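Long-range contact in IclR family transcriptional regulator (Brucella abortus, PDB 5WHM), which probably represses transcription as an IclR-type regulator, binding operator DNA through a helix-turn-helix domain joined to a larger C-terminal domain: residues R28-L33 with L62-L66. Sequence-based numbering, arbitrary orientation.
Sequences RGLEVL and LTHTL. With ACY (acetic acid), chain K.
V32 sits between L62 and L66, joining the first helix of the helix-turn-helix domain (24-33) to its probable recognition helix (56-69). The two short segments cross at -79° with their axes 10.1 Å apart, and the contact between them is apolar. V32 divides its branches: CG2 meets L62 CD1 at 3.8 Å, while CG1, placed anti to the backbone N (chi1 165°), lies 3.9 Å from L66 CD1 and also touches CG2 of T63, whose side chain runs roughly at right angles to it. L66 CD1 packs against L33 CD2 as well, at 3.9 Å. At G29, bare backbone faces the leucines: L62 CD2 rests 4.0 Å from G29 N. I48 of helix 45-52 touches V32 and T63, so a third helix joins the core of the domain, and L30 of the second subunit packs on L66. The polar end of T63 turns to N45, its OG1 hydrogen-bonding to OD1 there. R28 lays its CB against L62 CD1, then extends to a bound acetic acid molecule, likely a crystallisation additive. Its O lies at the edge of the guanidinium, near the plane, and takes a hydrogen bond from R28 NH1 (3.0 Å, N-H...O 151°).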
ATOM      1  N   ARG C  28       6.630  18.870   1.285  1.00 24.55           N
ATOM      2  CA  ARG C  28       7.082  18.748   2.667  1.00 24.71           C
ATOM      3  C   ARG C  28       6.240  17.730   3.432  1.00 25.13           C
ATOM      4  O   ARG C  28       6.765  16.974   4.257  1.00 25.27           O
ATOM      5  CB  ARG C  28       7.027  20.106   3.367  1.00 25.68           C
ATOM      6  CG  ARG C  28       8.086  21.129   2.934  1.00 28.89           C
ATOM      7  CD  ARG C  28       7.823  22.445   3.692  1.00 32.68           C
ATOM      8  NE  ARG C  28       8.898  23.372   3.375  1.00 39.23           N
ATOM      9  CZ  ARG C  28       8.957  24.626   3.792  1.00 45.56           C
ATOM     10  NH1 ARG C  28       7.979  25.123   4.546  1.00 44.39           N
ATOM     11  NH2 ARG C  28       9.987  25.364   3.444  1.00 44.26           N
ATOM     12  N   GLY C  29       4.925  17.726   3.203  1.00 24.79           N
ATOM     13  CA  GLY C  29       4.079  16.728   3.847  1.00 20.74           C
ATOM     14  C   GLY C  29       4.390  15.309   3.404  1.00 25.51           C
ATOM     15  O   GLY C  29       4.382  14.382   4.219  1.00 23.83           O
ATOM     16  N   LEU C  30       4.660  15.111   2.108  1.00 22.50           N
ATOM     17  CA  LEU C  30       4.999  13.754   1.662  1.00 26.99           C
ATOM     18  C   LEU C  30       6.360  13.328   2.197  1.00 27.60           C
ATOM     19  O   LEU C  30       6.559  12.145   2.515  1.00 26.80           O
ATOM     20  CB  LEU C  30       4.982  13.671   0.140  1.00 28.29           C
ATOM     21  CG  LEU C  30       3.551  13.746  -0.410  1.00 35.47           C
ATOM     22  CD1 LEU C  30       3.588  14.088  -1.877  1.00 37.76           C
ATOM     23  CD2 LEU C  30       2.867  12.416  -0.236  1.00 35.25           C
ATOM     24  N   GLU C  31       7.292  14.274   2.326  1.00 26.58           N
ATOM     25  CA  GLU C  31       8.576  13.977   2.958  1.00 30.12           C
ATOM     26  C   GLU C  31       8.388  13.559   4.421  1.00 29.50           C
ATOM     27  O   GLU C  31       9.089  12.667   4.912  1.00 22.97           O
ATOM     28  CB  GLU C  31       9.467  15.206   2.843  1.00 32.74           C
ATOM     29  CG  GLU C  31      10.930  14.958   2.680  1.00 42.54           C
ATOM     30  CD  GLU C  31      11.297  13.930   1.589  1.00 46.62           C
ATOM     31  OE1 GLU C  31      10.821  14.006   0.438  1.00 47.41           O
ATOM     32  OE2 GLU C  31      12.097  13.044   1.900  1.00 50.30           O
ATOM     33  N   VAL C  32       7.453  14.196   5.140  1.00 23.83           N
ATOM     34  CA  VAL C  32       7.100  13.743   6.488  1.00 24.26           C
ATOM     35  C   VAL C  32       6.581  12.301   6.453  1.00 22.54           C
ATOM     36  O   VAL C  32       7.000  11.453   7.245  1.00 25.89           O
ATOM     37  CB  VAL C  32       6.055  14.692   7.126  1.00 27.03           C
ATOM     38  CG1 VAL C  32       5.406  14.036   8.380  1.00 20.56           C
ATOM     39  CG2 VAL C  32       6.693  16.064   7.482  1.00 22.11           C
ATOM     40  N   LEU C  33       5.643  12.004   5.553  1.00 21.19           N
ATOM     41  CA  LEU C  33       5.120  10.636   5.499  1.00 22.90           C
ATOM     42  C   LEU C  33       6.210   9.632   5.140  1.00 22.81           C
ATOM     43  O   LEU C  33       6.181   8.493   5.618  1.00 22.47           O
ATOM     44  CB  LEU C  33       3.979  10.530   4.489  1.00 22.77           C
ATOM     45  CG  LEU C  33       2.683  11.233   4.891  1.00 23.48           C
ATOM     46  CD1 LEU C  33       1.718  11.241   3.693  1.00 24.49           C
ATOM     47  CD2 LEU C  33       2.077  10.521   6.126  1.00 20.35           C
ATOM     48  N   LEU C  62       2.338  20.188   9.578  1.00 22.22           N
ATOM     49  CA  LEU C  62       2.159  19.076   8.647  1.00 21.55           C
ATOM     50  C   LEU C  62       1.564  17.851   9.338  1.00 24.32           C
ATOM     51  O   LEU C  62       0.604  17.244   8.824  1.00 22.12           O
ATOM     52  CB  LEU C  62       3.499  18.732   7.977  1.00 20.57           C
ATOM     53  CG  LEU C  62       4.075  19.889   7.157  1.00 24.65           C
ATOM     54  CD1 LEU C  62       5.566  19.647   6.816  1.00 23.77           C
ATOM     55  CD2 LEU C  62       3.220  20.067   5.913  1.00 25.63           C
ATOM     56  N   THR C  63       2.101  17.482  10.510  1.00 22.52           N
ATOM     57  CA  THR C  63       1.567  16.318  11.207  1.00 24.80           C
ATOM     58  C   THR C  63       0.154  16.578  11.718  1.00 24.50           C
ATOM     59  O   THR C  63      -0.689  15.679  11.664  1.00 23.20           O
ATOM     60  CB  THR C  63       2.481  15.864  12.358  1.00 26.07           C
ATOM     61  OG1 THR C  63       2.700  16.934  13.263  1.00 26.71           O
ATOM     62  CG2 THR C  63       3.880  15.345  11.852  1.00 23.06           C
ATOM     63  N   HIS C  64      -0.122  17.789  12.224  1.00 23.55           N
ATOM     64  CA  HIS C  64      -1.493  18.126  12.625  1.00 25.76           C
ATOM     65  C   HIS C  64      -2.460  17.926  11.467  1.00 27.08           C
ATOM     66  O   HIS C  64      -3.533  17.322  11.625  1.00 22.88           O
ATOM     67  CB  HIS C  64      -1.560  19.573  13.123  1.00 26.86           C
ATOM     68  CG  HIS C  64      -2.959  20.102  13.238  1.00 27.50           C
ATOM     69  ND1 HIS C  64      -3.757  19.839  14.329  1.00 30.39           N
ATOM     70  CD2 HIS C  64      -3.699  20.871  12.401  1.00 29.15           C
ATOM     71  CE1 HIS C  64      -4.930  20.438  14.168  1.00 37.08           C
ATOM     72  NE2 HIS C  64      -4.917  21.086  13.013  1.00 33.82           N
ATOM     73  N   THR C  65      -2.089  18.441  10.287  1.00 18.68           N
ATOM     74  CA  THR C  65      -2.913  18.262   9.094  1.00 22.16           C
ATOM     75  C   THR C  65      -3.106  16.777   8.757  1.00 25.76           C
ATOM     76  O   THR C  65      -4.219  16.334   8.439  1.00 22.34           O
ATOM     77  CB  THR C  65      -2.241  19.015   7.940  1.00 23.26           C
ATOM     78  OG1 THR C  65      -2.123  20.376   8.332  1.00 27.01           O
ATOM     79  CG2 THR C  65      -3.036  18.910   6.619  1.00 22.78           C
ATOM     80  N   LEU C  66      -2.018  16.003   8.773  1.00 23.88           N
ATOM     81  CA  LEU C  66      -2.105  14.594   8.398  1.00 21.46           C
ATOM     82  C   LEU C  66      -2.985  13.821   9.381  1.00 22.62           C
ATOM     83  O   LEU C  66      -3.729  12.920   8.979  1.00 21.66           O
ATOM     84  CB  LEU C  66      -0.681  13.990   8.306  1.00 17.68           C
ATOM     85  CG  LEU C  66       0.130  14.558   7.136  1.00 22.99           C
ATOM     86  CD1 LEU C  66       1.662  14.214   7.268  1.00 24.78           C
ATOM     87  CD2 LEU C  66      -0.424  14.030   5.808  1.00 18.98           C
TER
HETATM   88  C   ACY K 303       4.209  24.055   5.609  1.00 57.60           C
HETATM   89  O   ACY K 303       5.177  24.182   4.839  1.00 49.20           O
HETATM   90  OXT ACY K 303       4.000  24.472   6.789  1.00 62.56           O
HETATM   91  CH3 ACY K 303       3.144  23.295   4.971  1.00 62.63           C